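Local coordinates for exodeoxyribonuclease 10 (Escherichia coli, PDB 4FZX), which degrades single-stranded and double-stranded DNA from the 3' end toward the 5' end, as a magnesium-dependent exonuclease of the DEDDh family, at residues A82-D85 / R86-P90; D66-P69 / H70-S74. One frame throughout, in Å; residues are numbered along the deposited sequence.

Contact 1 of 2, residues A82-D85 / R86-P90; sequences ASFD and RRVLP. With nucleotides of chain A.
The Phe-84 ring is held between DNA and its own helix. On one face C2' of nucleotide DA16 of chain A sits 3.6 Å above the ring plane, over its centre; on the opposite face the methyl CG1 of Val-88, one turn on, makes a CH-pi contact 4.1 Å from the centroid, nearer the rim. Obliquely to the ring comes the Arg-87 guanidinium, its NH2 3.6 Å from Phe-84 CD1 and the two planes 83° apart. A bend at chi3 (55°) turns this arginine back toward the ring, and its NH1 is tied to the carbonyl of Leu-12. In the plane of the Arg-86 guanidinium, at its edge, a water accepts from NH1 at 2.7 Å and donates to Ser-83 O, linking neighbouring turns.

The contact lies on helix 82-88, part of a beta-alpha-beta unit in the RNase H-like exonuclease fold, and the two residues after it. Phe-84 and Ser-83 face the bound DNA, Ser-83 packing on a phosphate, while the Asp-85 side chain lies about 4 Å from a bound sodium ion, close to the metal site of Asp-6, Glu-8 and Asp-139. Backbone bonds run from Arg-86 N to Ala-82 O, Arg-87 N to Ser-83 O and Val-88 N to Phe-84 O. Asp-85 O takes Leu-89 N at 2.9 Å and, weakly, Val-88 N, where the helix ends. Leu-89 CD2 rests 3.9 Å from Asp-85 CB.

Contact 2 of 2, residues D66-P69 / H70-S74; sequences DVIP and HYYGS
Three backbone bonds, each spanning three residues, wind Val-67 to Tyr-72 into a tight coil: His-70 N to Val-67 O (3.1 Å), Tyr-71 N to Ile-68 O (2.9 Å) and Tyr-72 N to Pro-69 O.

Among the aromatic contacts, Tyr-72 lays one ring face over Pro-69, whose CA makes a CH-pi contact 3.7 Å from the centroid; the carbonyl O of Ile-68 lies over the same face. Tyr-71 instead turns an edge to Ile-68 O, which lies in its ring plane.

Apolar packing adds Val-67 CG1, 4.0 Å from Tyr-71 CE2, the two side chains side by side. Ile-68 splits its branches: CD1 lies 4.3 Å from Tyr-71 CD2, while CG2 approaches Tyr-72 OH at 3.7 Å, those side chains crossing at about a right angle. With CG anti to its carbonyl carbon (chi1 -64°), Tyr-71 reaches the sheet, touching Ile-5, Ile-19 and Met-33, and its OH is hydrogen-bonded to His-35 ND1. Replacing Tyr-71 by an alanine would probably leave His-35 without this hydroxyl mate and open a gap beside Val-67 and Ile-19.

Successive i to i+3 bonds are the hallmark of 3-10-like turns, which here carry the chain from helix 64-67 toward strand 76-79 of the exonuclease sheet.

In the fold
Contact 2 precedes contact 1 along the chain, and strand 76-79 runs between them: 66-74 leads into that strand, and helix 82-88 follows it before strand 95-98. Their centres are 14 Å apart, yet they meet directly where Pro-90 CG packs 4.1 Å from Ile-68 CG1. Both also rest on the same mixed sheet, sharing Ile-5 of strand 2-9 and Ile-19 of strand 16-25. Their surroundings differ: contact 1 borders the bound DNA and the metal site, whereas the nearest atom of contact 2 is about 14 Å from the nucleic acid. The chain just after helix 82-88 therefore packs on the turn at 66-74, while the helix itself faces the DNA.

Contact 1 of 2, residues A82-D85 / R86-P90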
loop_
_atom_site.group_PDB
_atom_site.type_symbol
_atom_site.label_atom_id
_atom_site.label_comp_id
_atom_site.label_asym_id
_atom_site.label_seq_id
_atom_site.Cartn_x
_atom_site.Cartn_y
_atom_site.Cartn_z
ATOM N N ALA C 82 -4.264 -23.764 -11.900
ATOM C CA ALA C 82 -3.364 -24.913 -11.837
ATOM C C ALA C 82 -3.464 -25.642 -10.491
ATOM O O ALA C 82 -3.154 -26.812 -10.393
ATOM C CB ALA C 82 -1.934 -24.458 -12.095
ATOM N N SER C 83 -3.830 -24.905 -9.454
ATOM C CA SER C 83 -4.280 -25.464 -8.172
ATOM C C SER C 83 -5.107 -26.740 -8.351
ATOM O O SER C 83 -4.916 -27.742 -7.644
ATOM C CB SER C 83 -5.149 -24.412 -7.475
ATOM O OG SER C 83 -5.164 -24.601 -6.089
ATOM N N PHE C 84 -6.084 -26.668 -9.242
ATOM C CA PHE C 84 -6.976 -27.789 -9.481
ATOM C C PHE C 84 -6.266 -28.994 -10.121
ATOM O O PHE C 84 -6.242 -30.071 -9.539
ATOM C CB PHE C 84 -8.205 -27.351 -10.295
ATOM C CG PHE C 84 -9.151 -28.473 -10.611
ATOM C CD1 PHE C 84 -10.062 -28.922 -9.662
ATOM C CD2 PHE C 84 -9.114 -29.103 -11.850
ATOM C CE1 PHE C 84 -10.929 -29.970 -9.950
ATOM C CE2 PHE C 84 -9.977 -30.148 -12.145
ATOM C CZ PHE C 84 -10.896 -30.574 -11.201
ATOM N N ASP C 85 -5.632 -28.801 -11.276
ATOM C CA ASP C 85 -4.970 -29.932 -11.964
ATOM C C ASP C 85 -3.841 -30.557 -11.139
ATOM O O ASP C 85 -3.702 -31.783 -11.093
ATOM C CB ASP C 85 -4.465 -29.532 -13.348
ATOM C CG ASP C 85 -5.535 -28.842 -14.176
ATOM O OD1 ASP C 85 -5.901 -27.687 -13.833
ATOM O OD2 ASP C 85 -6.046 -29.476 -15.129
ATOM N N ARG C 86 -3.073 -29.713 -10.457
ATOM C CA ARG C 86 -1.997 -30.187 -9.597
ATOM C C ARG C 86 -2.543 -31.135 -8.524
ATOM O O ARG C 86 -2.012 -32.211 -8.320
ATOM C CB ARG C 86 -1.262 -29.007 -8.955
ATOM C CG ARG C 86 -0.013 -29.409 -8.199
ATOM C CD ARG C 86 0.421 -28.356 -7.195
ATOM N NE ARG C 86 1.236 -28.957 -6.146
ATOM C CZ ARG C 86 0.844 -29.132 -4.886
ATOM N NH1 ARG C 86 -0.336 -28.673 -4.478
ATOM N NH2 ARG C 86 1.654 -29.740 -4.019
ATOM N N ARG C 87 -3.676 -30.776 -7.934
ATOM C CA ARG C 87 -4.319 -31.622 -6.930
ATOM C C ARG C 87 -4.847 -32.947 -7.477
ATOM O O ARG C 87 -4.724 -33.986 -6.828
ATOM C CB ARG C 87 -5.443 -30.865 -6.228
ATOM C CG ARG C 87 -6.243 -31.705 -5.247
ATOM C CD ARG C 87 -7.075 -30.828 -4.302
ATOM N NE ARG C 87 -7.963 -29.895 -5.005
ATOM C CZ ARG C 87 -9.145 -30.226 -5.531
ATOM N NH1 ARG C 87 -9.582 -31.482 -5.480
ATOM N NH2 ARG C 87 -9.898 -29.295 -6.102
ATOM N N VAL C 88 -5.496 -32.912 -8.636
ATOM C CA VAL C 88 -6.234 -34.092 -9.090
ATOM C C VAL C 88 -5.348 -35.048 -9.896
ATOM O O VAL C 88 -5.673 -36.215 -10.061
ATOM C CB VAL C 88 -7.521 -33.720 -9.880
ATOM C CG1 VAL C 88 -8.431 -32.850 -9.028
ATOM C CG2 VAL C 88 -7.175 -33.016 -11.182
ATOM N N LEU C 89 -4.223 -34.540 -10.379
ATOM C CA LEU C 89 -3.267 -35.342 -11.127
ATOM C C LEU C 89 -2.237 -35.953 -10.170
ATOM O O LEU C 89 -1.967 -35.388 -9.105
ATOM C CB LEU C 89 -2.549 -34.457 -12.146
ATOM C CG LEU C 89 -2.958 -34.414 -13.624
ATOM C CD1 LEU C 89 -4.278 -35.072 -13.934
ATOM C CD2 LEU C 89 -2.888 -32.996 -14.193
ATOM N N PRO C 90 -1.600 -37.068 -10.585
ATOM C CA PRO C 90 -0.364 -37.534 -9.923
ATOM C C PRO C 90 0.722 -36.467 -9.981
ATOM O O PRO C 90 0.684 -35.590 -10.851
ATOM C CB PRO C 90 0.064 -38.748 -10.772
ATOM C CG PRO C 90 -1.121 -39.077 -11.654
ATOM C CD PRO C 90 -1.851 -37.782 -11.851
ATOM P P DA A 16 -13.073 -21.847 -14.596
ATOM O OP1 DA A 16 -12.352 -21.710 -15.877
ATOM O OP2 DA A 16 -14.561 -21.861 -14.505
ATOM O "O5'" DA A 16 -12.511 -23.161 -13.864
ATOM C "C5'" DA A 16 -11.127 -23.443 -13.838
ATOM C "C4'" DA A 16 -10.880 -24.806 -13.198
ATOM O "O4'" DA A 16 -10.998 -24.672 -11.753
ATOM C "C3'" DA A 16 -11.888 -25.893 -13.590
ATOM O "O3'" DA A 16 -11.418 -26.627 -14.747
ATOM C "C2'" DA A 16 -11.945 -26.768 -12.332
ATOM C "C1'" DA A 16 -11.716 -25.753 -11.218
ATOM N N9 DA A 16 -12.964 -25.271 -10.676
ATOM C C8 DA A 16 -14.021 -24.763 -11.356
ATOM N N7 DA A 16 -15.053 -24.501 -10.597
ATOM C C5 DA A 16 -14.631 -24.857 -9.338
ATOM C C6 DA A 16 -15.279 -24.838 -8.097
ATOM N N6 DA A 16 -16.528 -24.397 -7.925
ATOM N N1 DA A 16 -14.594 -25.309 -7.043
ATOM C C2 DA A 16 -13.342 -25.764 -7.233
ATOM N N3 DA A 16 -12.629 -25.843 -8.360
ATOM C C4 DA A 16 -13.352 -25.357 -9.375
HETATM O O HOH W 1 -2.711 -28.039 -5.595
#

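Contact 2 of 2, residues D66-P69 / H70-S74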
loop_
_atom_site.group_PDB
_atom_site.type_symbol
_atom_site.label_atom_id
_atom_site.label_comp_id
_atom_site.label_asym_id
_atom_site.label_seq_id
_atom_site.Cartn_x
_atom_site.Cartn_y
_atom_site.Cartn_z
ATOM N N ASP C 66 -1.170 -45.156 -15.981
ATOM C CA ASP C 66 -0.669 -45.774 -17.201
ATOM C C ASP C 66 -0.322 -44.710 -18.235
ATOM O O ASP C 66 0.459 -44.951 -19.151
ATOM C CB ASP C 66 -1.739 -46.706 -17.793
ATOM C CG ASP C 66 -2.047 -47.913 -16.895
ATOM O OD1 ASP C 66 -1.144 -48.356 -16.146
ATOM O OD2 ASP C 66 -3.190 -48.439 -16.984
ATOM N N VAL C 67 -0.930 -43.541 -18.097
ATOM C CA VAL C 67 -1.008 -42.573 -19.188
ATOM C C VAL C 67 -0.176 -41.341 -18.831
ATOM O O VAL C 67 0.504 -40.754 -19.682
ATOM C CB VAL C 67 -2.518 -42.223 -19.494
ATOM C CG1 VAL C 67 -2.747 -40.751 -19.598
ATOM C CG2 VAL C 67 -3.013 -42.979 -20.742
ATOM N N ILE C 68 -0.097 -41.058 -17.537
ATOM C CA ILE C 68 0.588 -39.849 -17.067
ATOM C C ILE C 68 2.064 -39.724 -17.486
ATOM O O ILE C 68 2.515 -38.621 -17.810
ATOM C CB ILE C 68 0.375 -39.583 -15.550
ATOM C CG1 ILE C 68 0.596 -38.104 -15.235
ATOM C CG2 ILE C 68 1.264 -40.463 -14.697
ATOM C CD1 ILE C 68 -0.335 -37.165 -16.008
ATOM N N PRO C 69 2.791 -40.857 -17.590
ATOM C CA PRO C 69 4.216 -40.706 -17.937
ATOM C C PRO C 69 4.466 -40.081 -19.308
ATOM O O PRO C 69 5.492 -39.444 -19.499
ATOM C CB PRO C 69 4.757 -42.141 -17.876
ATOM C CG PRO C 69 3.772 -42.871 -16.970
ATOM C CD PRO C 69 2.442 -42.261 -17.318
ATOM N N HIS C 70 3.488 -40.151 -20.206
ATOM C CA HIS C 70 3.619 -39.538 -21.539
ATOM C C HIS C 70 3.662 -38.025 -21.500
ATOM O O HIS C 70 4.117 -37.382 -22.444
ATOM C CB HIS C 70 2.476 -39.984 -22.443
ATOM C CG HIS C 70 2.420 -41.463 -22.654
ATOM N ND1 HIS C 70 1.278 -42.201 -22.443
ATOM C CD2 HIS C 70 3.377 -42.346 -23.031
ATOM C CE1 HIS C 70 1.531 -43.475 -22.674
ATOM N NE2 HIS C 70 2.799 -43.589 -23.032
ATOM N N TYR C 71 3.234 -37.467 -20.378
ATOM C CA TYR C 71 3.200 -36.026 -20.174
ATOM C C TYR C 71 4.427 -35.500 -19.425
ATOM O O TYR C 71 4.632 -34.271 -19.348
ATOM C CB TYR C 71 1.898 -35.634 -19.452
ATOM C CG TYR C 71 0.671 -35.949 -20.293
ATOM C CD1 TYR C 71 0.143 -35.002 -21.168
ATOM C CD2 TYR C 71 0.134 -37.236 -20.318
ATOM C CE1 TYR C 71 -0.936 -35.321 -22.022
ATOM C CE2 TYR C 71 -0.929 -37.571 -21.166
ATOM C CZ TYR C 71 -1.467 -36.598 -22.006
ATOM O OH TYR C 71 -2.518 -36.919 -22.834
ATOM N N TYR C 72 5.267 -36.412 -18.921
ATOM C CA TYR C 72 6.589 -36.023 -18.385
ATOM C C TYR C 72 7.447 -35.360 -19.451
ATOM O O TYR C 72 7.200 -35.512 -20.655
ATOM C CB TYR C 72 7.349 -37.226 -17.798
ATOM C CG TYR C 72 6.662 -37.905 -16.633
ATOM C CD1 TYR C 72 5.719 -37.234 -15.870
ATOM C CD2 TYR C 72 6.980 -39.209 -16.282
ATOM C CE1 TYR C 72 5.045 -37.867 -14.838
ATOM C CE2 TYR C 72 6.327 -39.848 -15.224
ATOM C CZ TYR C 72 5.357 -39.169 -14.514
ATOM O OH TYR C 72 4.720 -39.777 -13.455
ATOM N N GLY C 73 8.426 -34.580 -19.010
ATOM C CA GLY C 73 9.472 -34.080 -19.920
ATOM C C GLY C 73 9.486 -32.573 -20.108
ATOM O O GLY C 73 10.038 -32.080 -21.097
ATOM N N SER C 74 8.843 -31.839 -19.189
ATOM C CA SER C 74 8.800 -30.378 -19.256
ATOM C C SER C 74 9.255 -29.765 -17.933
ATOM O O SER C 74 8.961 -30.299 -16.855
ATOM C CB SER C 74 7.373 -29.916 -19.588
ATOM O OG SER C 74 7.311 -28.531 -19.919
#